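Local coordinates for protein MtVAO615 (Myceliophthora thermophila, PDB 6F72) that is probably a secreted VAO-type oxidoreductase whose bicovalently bound FAD, once reduced, reacts rapidly with oxygen; its substrate is unknown, at residues S67-Y72 and C118-Y123; V63-P68 and Y106-F111; N102-S107 and W482-S487. All coordinates share one frame; numbering follows the deposited sequence.

Interaction 1 (S67-Y72 and C118-Y123); sequences SPFGQY and CQLGNY. With NAG (2-acetamido-2-deoxy-beta-D-glucopyranose), chain C.
Ser67 and Cys118 bring two irregular loops together through one backbone bond, in which Cys118 N donates to Ser67 O over 2.8 Å, the donor lying in the carbonyl plane. The peptide before Pro68 is cis, and Pro68 CD lies 3.1 Å from Cys118 O, the carbonyl oxygen of the residue whose N makes the bond. Phe69 adds its ring edge. Its CE2 comes to 3.6 Å from Cys118 SG, and the sulfur lies almost in the ring plane, 82° off the normal, an edge-on sulfur-aromatic contact. SG of Cys118 stands anti to the backbone N (chi1 174°), which brings the sulfur to that edge. Pro68 CG covers one face of the same ring from 4.3 Å above its centre, and Leu120 CD2 reaches the edge at Phe69 CZ more loosely, at 4.4 Å. Farther along, a type II' beta turn runs from Leu120 to Tyr123 with Gly121 at positive phi, and Asn122 ND2, also hydrogen-bonded to Phe103 O, donates to O7 of the NAG carried by Asn105 over 2.9 Å. Cys118 SG forms a disulfide with Cys108 SG; the contact is a surface junction of two loops, marked by a cis-proline and that disulfide.

Interaction 2 (V63-P68 and Y106-F111); sequences VCHKSP and YSCVPF
Val109 O is held by His65 NE2 at 2.9 Å and, weakly, by Thr112 OG1. The bond from the histidine is moderately bent, with 149° at the hydrogen, and the imidazole nitrogen sits 22° out of the carbonyl plane. His65 CG is anti to its own carbonyl carbon (chi1 -56°), a torsion that carries the ring across to the partner loop. The other nitrogen, ND1, is hydrogen-bonded to Pro114 O, so both ring nitrogens meet main-chain carbonyls, which fixes the rotation of the ring through both of them. Cys108 SG, the disulfide sulfur, approaches the same ring obliquely, 4.0 Å from His65 CD2. Beside the histidine, Cys64 leans on the proline that follows Val109: its SG lies 3.6 Å from Pro110 CA and 3.7 Å from Pro110 CB. That sulfur is tied by a disulfide to Cys77 in helix 74-81, and Pro110 also rests on Lys81 of that helix, so loop and helix meet the proline together. All five touching residues are buried. Were the imidazole cut back to an alanine, the carbonyls of Val109 and Pro114 would probably lose their shared partner and a gap would open beside the Cys108 sulfur. With carbonyl oxygens at both nitrogens, the ring would need a proton on each to donate to both, which is consistent with a protonated imidazolium, although the geometry alone cannot settle the charge. The chemistry thus implies a buried imidazole that bridges two main-chain carbonyls, with the Cys108 sulfur beside the ring and the Cys64 sulfur on the neighbouring proline.

Interaction 3 (N102-S107 and W482-S487); sequences NFQNYS and WDWDAS. With NAG (2-acetamido-2-deoxy-beta-D-glucopyranose), chain C.
Tyr106 lays the phenol end of its ring against the six-membered ring of Trp482, with Tyr106 CZ 3.3 Å from Trp482 CZ2 and the two planes inclined at 44°. The hydroxyl itself is close to the indole, OH lying 3.1 Å from Trp482 CZ2. One ortho carbon beside the hydroxyl, Tyr106 CE1, comes to 3.9 Å from Trp484 CZ3, and here the planes are nearly perpendicular at 87°. The two tryptophans also meet each other: Trp482 NE1 sits over the centre of the Trp484 ring, 3.1 Å above its plane. Tyr106 OH donates to a water at 2.6 Å, and that water in turn donates to the carbonyls of Asp483 and Ala486, bridging the tyrosine to the type I turn from Asp483 to Ala486. Trp482 CG is anti to the backbone N (chi1 -175°), which carries the indole to Asn102 of helix 101-104, where Trp482 CZ3 reaches 3.5 Å from Asn102 CA and Asn102 N lies over the ring face. Gln104 OE1 meets the edge of Trp484 and is hydrogen-bonded to Trp84 NE1, while Asn102 ND2 is hydrogen-bonded to Asp495 OD2. Asn105, just past the helix at positive phi, carries the N-linked NAG. This is an aromatic cluster at a helix end, beside a glycosylation site and Ser487, the N-cap residue of helix 488-508.

Interactions 1 and 2 lie about 6 Å apart, centre to centre, and share Ser67 and Pro68; interaction 3 is about 16 Å from the first and 13 Å from the second. Residues 63-72 precede helix 74-81, whereas 102-111 and 118-123 run from helix 101-104 toward strand 126-129, so one loop region supplies a partner to all three contacts. A probable hydrogen bond from Gln119 N to Ser107 O links interaction 1 to the others, and the Phe111 ring of interaction 2 meets Trp484 of interaction 3. Interactions 1 and 2 bind the early loops to each other; interaction 3 joins them to the distant loop between strand 472-480 and helix 488-508.

Interaction 1 (S67-Y72 and C118-Y123)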
loop_
_atom_site.group_PDB
_atom_site.type_symbol
_atom_site.label_atom_id
_atom_site.label_comp_id
_atom_site.label_asym_id
_atom_site.label_seq_id
_atom_site.Cartn_x
_atom_site.Cartn_y
_atom_site.Cartn_z
ATOM N N SER A 67 31.829 0.559 9.857
ATOM C CA SER A 67 31.765 1.996 10.153
ATOM C C SER A 67 30.441 2.590 9.610
ATOM O O SER A 67 29.886 2.026 8.666
ATOM C CB SER A 67 32.987 2.707 9.557
ATOM O OG SER A 67 32.921 2.771 8.140
ATOM N N PRO A 68 29.921 3.690 10.185
ATOM C CA PRO A 68 30.556 4.405 11.289
ATOM C C PRO A 68 29.971 4.039 12.665
ATOM O O PRO A 68 30.287 4.695 13.657
ATOM C CB PRO A 68 30.271 5.867 10.934
ATOM C CG PRO A 68 28.944 5.825 10.204
ATOM C CD PRO A 68 28.713 4.410 9.734
ATOM N N PHE A 69 29.155 2.988 12.718
ATOM C CA PHE A 69 28.430 2.630 13.938
ATOM C C PHE A 69 29.165 1.610 14.811
ATOM O O PHE A 69 28.787 1.405 15.971
ATOM C CB PHE A 69 26.990 2.181 13.631
ATOM C CG PHE A 69 26.188 3.191 12.843
ATOM C CD1 PHE A 69 25.758 4.391 13.432
ATOM C CD2 PHE A 69 25.864 2.951 11.508
ATOM C CE1 PHE A 69 25.023 5.324 12.703
ATOM C CE2 PHE A 69 25.124 3.883 10.773
ATOM C CZ PHE A 69 24.705 5.070 11.370
ATOM N N GLY A 70 30.221 1.007 14.263
ATOM C CA GLY A 70 31.070 0.045 14.979
ATOM C C GLY A 70 30.286 -1.059 15.662
ATOM O O GLY A 70 30.519 -1.364 16.841
ATOM N N GLN A 71 29.350 -1.643 14.918
ATOM C CA GLN A 71 28.400 -2.610 15.454
ATOM C C GLN A 71 28.426 -3.959 14.739
ATOM O O GLN A 71 27.513 -4.769 14.941
ATOM C CB GLN A 71 26.988 -2.043 15.361
ATOM C CG GLN A 71 26.590 -1.088 16.471
ATOM C CD GLN A 71 25.155 -0.604 16.325
ATOM O OE1 GLN A 71 24.661 -0.361 15.214
ATOM N NE2 GLN A 71 24.476 -0.460 17.453
ATOM N N TYR A 72 29.461 -4.196 13.925
ATOM C CA TYR A 72 29.557 -5.398 13.095
ATOM C C TYR A 72 29.372 -6.705 13.867
ATOM O O TYR A 72 29.999 -6.921 14.904
ATOM C CB TYR A 72 30.877 -5.431 12.320
ATOM C CG TYR A 72 30.993 -6.626 11.394
ATOM C CD1 TYR A 72 30.402 -6.614 10.120
ATOM C CD2 TYR A 72 31.676 -7.780 11.798
ATOM C CE1 TYR A 72 30.504 -7.712 9.274
ATOM C CE2 TYR A 72 31.781 -8.883 10.963
ATOM C CZ TYR A 72 31.202 -8.843 9.704
ATOM O OH TYR A 72 31.308 -9.937 8.889
ATOM N N CYS A 118 28.368 2.040 6.339
ATOM C CA CYS A 118 26.917 2.058 6.525
ATOM C C CYS A 118 26.421 3.505 6.524
ATOM O O CYS A 118 26.516 4.227 7.540
ATOM C CB CYS A 118 26.490 1.333 7.814
ATOM S SG CYS A 118 24.712 1.473 8.167
ATOM N N GLN A 119 25.882 3.905 5.373
ATOM C CA GLN A 119 25.407 5.259 5.153
ATOM C C GLN A 119 23.885 5.323 5.189
ATOM O O GLN A 119 23.187 4.337 4.907
ATOM C CB GLN A 119 25.931 5.803 3.817
ATOM C CG GLN A 119 27.424 6.127 3.817
ATOM C CD GLN A 119 28.038 6.050 2.427
ATOM O OE1 GLN A 119 27.420 6.446 1.439
ATOM N NE2 GLN A 119 29.265 5.535 2.345
ATOM N N LEU A 120 23.388 6.501 5.544
ATOM C CA LEU A 120 21.968 6.738 5.669
ATOM C C LEU A 120 21.313 6.810 4.284
ATOM O O LEU A 120 20.315 6.140 4.046
ATOM C CB LEU A 120 21.702 7.984 6.518
ATOM C CG LEU A 120 22.086 7.968 8.008
ATOM C CD1 LEU A 120 21.629 9.242 8.696
ATOM C CD2 LEU A 120 21.560 6.750 8.754
ATOM N N GLY A 121 21.914 7.573 3.370
ATOM C CA GLY A 121 21.401 7.720 2.004
ATOM C C GLY A 121 20.027 8.353 2.015
ATOM O O GLY A 121 19.873 9.471 2.495
ATOM N N ASN A 122 19.033 7.618 1.510
ATOM C CA ASN A 122 17.634 8.082 1.452
ATOM C C ASN A 122 16.909 8.023 2.814
ATOM O O ASN A 122 15.818 8.596 2.978
ATOM C CB ASN A 122 16.834 7.270 0.424
ATOM C CG ASN A 122 17.341 7.433 -1.014
ATOM O OD1 ASN A 122 17.748 8.518 -1.455
ATOM N ND2 ASN A 122 17.280 6.343 -1.759
ATOM N N TYR A 123 17.501 7.319 3.778
ATOM C CA TYR A 123 16.944 7.198 5.119
ATOM C C TYR A 123 16.959 8.561 5.799
ATOM O O TYR A 123 17.870 9.356 5.529
ATOM C CB TYR A 123 17.757 6.176 5.927
ATOM C CG TYR A 123 17.383 4.735 5.660
ATOM C CD1 TYR A 123 16.659 4.370 4.515
ATOM C CD2 TYR A 123 17.776 3.730 6.541
ATOM C CE1 TYR A 123 16.325 3.050 4.269
ATOM C CE2 TYR A 123 17.447 2.402 6.303
ATOM C CZ TYR A 123 16.716 2.075 5.169
ATOM O OH TYR A 123 16.371 0.770 4.934
HETATM C C1 NAG C . 20.760 5.620 -5.801
HETATM C C2 NAG C . 19.508 6.429 -6.210
HETATM C C3 NAG C . 19.789 7.284 -7.443
HETATM C C4 NAG C . 21.046 8.155 -7.293
HETATM C C5 NAG C . 22.215 7.332 -6.737
HETATM C C6 NAG C . 23.385 8.213 -6.317
HETATM C C7 NAG C . 17.242 5.578 -5.681
HETATM C C8 NAG C . 16.160 4.647 -6.129
HETATM N N2 NAG C . 18.335 5.594 -6.458
HETATM O O3 NAG C . 18.647 8.111 -7.703
HETATM O O4 NAG C . 21.468 8.646 -8.573
HETATM O O5 NAG C . 21.839 6.536 -5.605
HETATM O O6 NAG C . 24.557 7.392 -6.350
HETATM O O7 NAG C . 17.095 6.263 -4.679
#

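Interaction 2 (V63-P68 and Y106-F111)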
loop_
_atom_site.group_PDB
_atom_site.type_symbol
_atom_site.label_atom_id
_atom_site.label_comp_id
_atom_site.label_asym_id
_atom_site.label_seq_id
_atom_site.Cartn_x
_atom_site.Cartn_y
_atom_site.Cartn_z
ATOM N N VAL A 63 24.806 -3.802 11.411
ATOM C CA VAL A 63 25.442 -5.064 11.852
ATOM C C VAL A 63 26.255 -5.783 10.754
ATOM O O VAL A 63 27.136 -6.602 11.048
ATOM C CB VAL A 63 24.430 -6.056 12.493
ATOM C CG1 VAL A 63 23.892 -5.501 13.796
ATOM C CG2 VAL A 63 23.295 -6.407 11.539
ATOM N N CYS A 64 25.949 -5.458 9.499
ATOM C CA CYS A 64 26.623 -6.017 8.322
ATOM C C CYS A 64 27.830 -5.190 7.878
ATOM O O CYS A 64 28.498 -5.541 6.903
ATOM C CB CYS A 64 25.616 -6.146 7.177
ATOM S SG CYS A 64 24.375 -7.418 7.487
ATOM N N HIS A 65 28.108 -4.101 8.600
ATOM C CA HIS A 65 29.214 -3.188 8.278
ATOM C C HIS A 65 29.996 -2.742 9.505
ATOM O O HIS A 65 29.572 -2.982 10.628
ATOM C CB HIS A 65 28.722 -1.983 7.478
ATOM C CG HIS A 65 28.000 -2.364 6.231
ATOM N ND1 HIS A 65 28.658 -2.700 5.065
ATOM C CD2 HIS A 65 26.678 -2.515 5.978
ATOM C CE1 HIS A 65 27.769 -3.015 4.141
ATOM N NE2 HIS A 65 26.561 -2.901 4.664
ATOM N N LYS A 66 31.127 -2.082 9.262
ATOM C CA LYS A 66 32.138 -1.819 10.281
ATOM C C LYS A 66 32.185 -0.364 10.750
ATOM O O LYS A 66 32.525 -0.101 11.912
ATOM C CB LYS A 66 33.502 -2.311 9.786
ATOM C CG LYS A 66 33.599 -3.830 9.833
ATOM C CD LYS A 66 34.447 -4.438 8.726
ATOM C CE LYS A 66 34.993 -5.789 9.189
ATOM N NZ LYS A 66 35.396 -6.694 8.071
ATOM N N SER A 67 31.829 0.559 9.857
ATOM C CA SER A 67 31.765 1.996 10.153
ATOM C C SER A 67 30.441 2.590 9.610
ATOM O O SER A 67 29.886 2.026 8.666
ATOM C CB SER A 67 32.987 2.707 9.557
ATOM O OG SER A 67 32.921 2.771 8.140
ATOM N N PRO A 68 29.921 3.690 10.185
ATOM C CA PRO A 68 30.556 4.405 11.289
ATOM C C PRO A 68 29.971 4.039 12.665
ATOM O O PRO A 68 30.287 4.695 13.657
ATOM C CB PRO A 68 30.271 5.867 10.934
ATOM C CG PRO A 68 28.944 5.825 10.204
ATOM C CD PRO A 68 28.713 4.410 9.734
ATOM N N TYR A 106 21.468 0.446 -1.748
ATOM C CA TYR A 106 22.800 -0.062 -1.375
ATOM C C TYR A 106 23.544 0.751 -0.296
ATOM O O TYR A 106 24.735 0.515 -0.071
ATOM C CB TYR A 106 23.695 -0.233 -2.622
ATOM C CG TYR A 106 23.075 -1.039 -3.757
ATOM C CD1 TYR A 106 23.219 -2.434 -3.802
ATOM C CD2 TYR A 106 22.365 -0.412 -4.795
ATOM C CE1 TYR A 106 22.668 -3.183 -4.836
ATOM C CE2 TYR A 106 21.809 -1.158 -5.839
ATOM C CZ TYR A 106 21.971 -2.541 -5.855
ATOM O OH TYR A 106 21.452 -3.313 -6.864
ATOM N N SER A 107 22.857 1.684 0.370
ATOM C CA SER A 107 23.516 2.594 1.314
ATOM C C SER A 107 23.989 1.881 2.565
ATOM O O SER A 107 25.077 2.168 3.072
ATOM C CB SER A 107 22.623 3.759 1.695
ATOM O OG SER A 107 22.213 4.477 0.547
ATOM N N CYS A 108 23.159 0.960 3.049
ATOM C CA CYS A 108 23.454 0.165 4.227
ATOM C C CYS A 108 22.585 -1.076 4.222
ATOM O O CYS A 108 21.599 -1.167 4.950
ATOM C CB CYS A 108 23.255 0.969 5.521
ATOM S SG CYS A 108 23.838 0.057 6.974
ATOM N N VAL A 109 22.971 -2.030 3.386
ATOM C CA VAL A 109 22.205 -3.254 3.158
ATOM C C VAL A 109 23.048 -4.470 3.545
ATOM O O VAL A 109 24.276 -4.343 3.646
ATOM C CB VAL A 109 21.751 -3.355 1.682
ATOM C CG1 VAL A 109 20.691 -2.298 1.372
ATOM C CG2 VAL A 109 22.947 -3.265 0.727
ATOM N N PRO A 110 22.413 -5.653 3.755
ATOM C CA PRO A 110 23.166 -6.849 4.195
ATOM C C PRO A 110 24.022 -7.553 3.131
ATOM O O PRO A 110 24.779 -8.469 3.472
ATOM C CB PRO A 110 22.058 -7.812 4.659
ATOM C CG PRO A 110 20.850 -6.951 4.859
ATOM C CD PRO A 110 20.964 -5.926 3.769
ATOM N N PHE A 111 23.931 -7.118 1.877
ATOM C CA PHE A 111 24.490 -7.883 0.760
ATOM C C PHE A 111 25.716 -7.243 0.103
ATOM O O PHE A 111 26.258 -7.787 -0.852
ATOM C CB PHE A 111 23.377 -8.220 -0.259
ATOM C CG PHE A 111 22.236 -9.004 0.340
ATOM C CD1 PHE A 111 22.363 -10.376 0.593
ATOM C CD2 PHE A 111 21.048 -8.365 0.701
ATOM C CE1 PHE A 111 21.317 -11.095 1.165
ATOM C CE2 PHE A 111 19.993 -9.080 1.269
ATOM C CZ PHE A 111 20.131 -10.450 1.497
#

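Interaction 3 (N102-S107 and W482-S487)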
loop_
_atom_site.group_PDB
_atom_site.type_symbol
_atom_site.label_atom_id
_atom_site.label_comp_id
_atom_site.label_asym_id
_atom_site.label_seq_id
_atom_site.Cartn_x
_atom_site.Cartn_y
_atom_site.Cartn_z
ATOM N N ASN A 102 15.038 -0.874 -3.448
ATOM C CA ASN A 102 15.401 0.181 -4.384
ATOM C C ASN A 102 15.699 1.506 -3.683
ATOM O O ASN A 102 16.600 2.230 -4.095
ATOM C CB ASN A 102 14.331 0.346 -5.470
ATOM C CG ASN A 102 14.743 1.316 -6.574
ATOM O OD1 ASN A 102 15.908 1.421 -6.945
ATOM N ND2 ASN A 102 13.759 2.009 -7.131
ATOM N N PHE A 103 14.930 1.816 -2.638
ATOM C CA PHE A 103 15.145 3.044 -1.887
ATOM C C PHE A 103 16.252 2.903 -0.821
ATOM O O PHE A 103 16.890 3.894 -0.509
ATOM C CB PHE A 103 13.818 3.653 -1.359
ATOM C CG PHE A 103 12.973 4.240 -2.456
ATOM C CD1 PHE A 103 13.241 5.522 -2.955
ATOM C CD2 PHE A 103 11.968 3.482 -3.057
ATOM C CE1 PHE A 103 12.499 6.043 -4.004
ATOM C CE2 PHE A 103 11.222 3.997 -4.112
ATOM C CZ PHE A 103 11.489 5.278 -4.584
ATOM N N GLN A 104 16.462 1.688 -0.295
ATOM C CA GLN A 104 17.686 1.346 0.455
ATOM C C GLN A 104 18.884 1.752 -0.403
ATOM O O GLN A 104 19.806 2.392 0.093
ATOM C CB GLN A 104 17.761 -0.147 0.783
ATOM C CG GLN A 104 16.787 -0.581 1.863
ATOM C CD GLN A 104 16.501 -2.070 1.847
ATOM O OE1 GLN A 104 17.215 -2.843 1.218
ATOM N NE2 GLN A 104 15.445 -2.478 2.554
ATOM N N ASN A 105 18.815 1.429 -1.701
ATOM C CA ASN A 105 19.771 1.905 -2.706
ATOM C C ASN A 105 21.247 1.621 -2.335
ATOM O O ASN A 105 22.132 2.452 -2.554
ATOM C CB ASN A 105 19.551 3.400 -3.000
ATOM C CG ASN A 105 20.065 3.805 -4.359
ATOM O OD1 ASN A 105 20.228 2.968 -5.236
ATOM N ND2 ASN A 105 20.310 5.092 -4.541
ATOM N N TYR A 106 21.468 0.446 -1.748
ATOM C CA TYR A 106 22.800 -0.062 -1.375
ATOM C C TYR A 106 23.544 0.751 -0.296
ATOM O O TYR A 106 24.735 0.515 -0.071
ATOM C CB TYR A 106 23.695 -0.233 -2.622
ATOM C CG TYR A 106 23.075 -1.039 -3.757
ATOM C CD1 TYR A 106 23.219 -2.434 -3.802
ATOM C CD2 TYR A 106 22.365 -0.412 -4.795
ATOM C CE1 TYR A 106 22.668 -3.183 -4.836
ATOM C CE2 TYR A 106 21.809 -1.158 -5.839
ATOM C CZ TYR A 106 21.971 -2.541 -5.855
ATOM O OH TYR A 106 21.452 -3.313 -6.864
ATOM N N SER A 107 22.857 1.684 0.370
ATOM C CA SER A 107 23.516 2.594 1.314
ATOM C C SER A 107 23.989 1.881 2.565
ATOM O O SER A 107 25.077 2.168 3.072
ATOM C CB SER A 107 22.623 3.759 1.695
ATOM O OG SER A 107 22.213 4.477 0.547
ATOM N N TRP A 482 13.517 -7.620 -6.878
ATOM C CA TRP A 482 14.891 -7.144 -6.744
ATOM C C TRP A 482 15.839 -8.335 -6.900
ATOM O O TRP A 482 15.461 -9.482 -6.629
ATOM C CB TRP A 482 15.064 -6.494 -5.385
ATOM C CG TRP A 482 16.369 -5.849 -5.147
ATOM C CD1 TRP A 482 17.440 -6.396 -4.501
ATOM C CD2 TRP A 482 16.756 -4.520 -5.522
ATOM N NE1 TRP A 482 18.463 -5.497 -4.454
ATOM C CE2 TRP A 482 18.080 -4.335 -5.064
ATOM C CE3 TRP A 482 16.118 -3.469 -6.199
ATOM C CZ2 TRP A 482 18.787 -3.135 -5.253
ATOM C CZ3 TRP A 482 16.821 -2.270 -6.388
ATOM C CH2 TRP A 482 18.148 -2.118 -5.913
ATOM N N ASP A 483 17.057 -8.071 -7.359
ATOM C CA ASP A 483 18.037 -9.127 -7.562
ATOM C C ASP A 483 19.364 -8.695 -6.959
ATOM O O ASP A 483 20.053 -7.813 -7.493
ATOM C CB ASP A 483 18.169 -9.478 -9.055
ATOM C CG ASP A 483 19.097 -10.663 -9.318
ATOM O OD1 ASP A 483 19.692 -11.252 -8.373
ATOM O OD2 ASP A 483 19.235 -10.998 -10.505
ATOM N N TRP A 484 19.702 -9.333 -5.838
ATOM C CA TRP A 484 20.925 -9.025 -5.108
ATOM C C TRP A 484 22.232 -9.453 -5.815
ATOM O O TRP A 484 23.310 -8.984 -5.439
ATOM C CB TRP A 484 20.843 -9.581 -3.685
ATOM C CG TRP A 484 19.907 -8.778 -2.811
ATOM C CD1 TRP A 484 18.725 -9.200 -2.278
ATOM C CD2 TRP A 484 20.081 -7.417 -2.388
ATOM N NE1 TRP A 484 18.151 -8.190 -1.532
ATOM C CE2 TRP A 484 18.956 -7.082 -1.585
ATOM C CE3 TRP A 484 21.086 -6.451 -2.590
ATOM C CZ2 TRP A 484 18.803 -5.821 -0.989
ATOM C CZ3 TRP A 484 20.939 -5.198 -1.999
ATOM C CH2 TRP A 484 19.789 -4.888 -1.211
ATOM N N ASP A 485 22.131 -10.322 -6.827
ATOM C CA ASP A 485 23.285 -10.696 -7.677
ATOM C C ASP A 485 23.535 -9.742 -8.838
ATOM O O ASP A 485 24.616 -9.768 -9.449
ATOM C CB ASP A 485 23.085 -12.083 -8.275
ATOM C CG ASP A 485 23.045 -13.171 -7.246
ATOM O OD1 ASP A 485 23.549 -12.991 -6.123
ATOM O OD2 ASP A 485 22.510 -14.244 -7.570
ATOM N N ALA A 486 22.525 -8.955 -9.190
ATOM C CA ALA A 486 22.604 -8.032 -10.319
ATOM C C ALA A 486 23.374 -6.793 -9.883
ATOM O O ALA A 486 23.551 -6.565 -8.696
ATOM C CB ALA A 486 21.194 -7.669 -10.803
ATOM N N SER A 487 23.825 -5.991 -10.838
ATOM C CA SER A 487 24.475 -4.726 -10.515
ATOM C C SER A 487 23.473 -3.626 -10.095
ATOM O O SER A 487 22.278 -3.741 -10.384
ATOM C CB SER A 487 25.328 -4.260 -11.694
ATOM O OG SER A 487 24.515 -3.709 -12.704
HETATM C C1 NAG C . 20.760 5.620 -5.801
HETATM C C2 NAG C . 19.508 6.429 -6.210
HETATM C C3 NAG C . 19.789 7.284 -7.443
HETATM C C4 NAG C . 21.046 8.155 -7.293
HETATM C C5 NAG C . 22.215 7.332 -6.737
HETATM C C6 NAG C . 23.385 8.213 -6.317
HETATM C C7 NAG C . 17.242 5.578 -5.681
HETATM C C8 NAG C . 16.160 4.647 -6.129
HETATM N N2 NAG C . 18.335 5.594 -6.458
HETATM O O3 NAG C . 18.647 8.111 -7.703
HETATM O O4 NAG C . 21.468 8.646 -8.573
HETATM O O5 NAG C . 21.839 6.536 -5.605
HETATM O O6 NAG C . 24.557 7.392 -6.350
HETATM O O7 NAG C . 17.095 6.263 -4.679
HETATM O O HOH W 1 21.776 -5.887 -6.664
#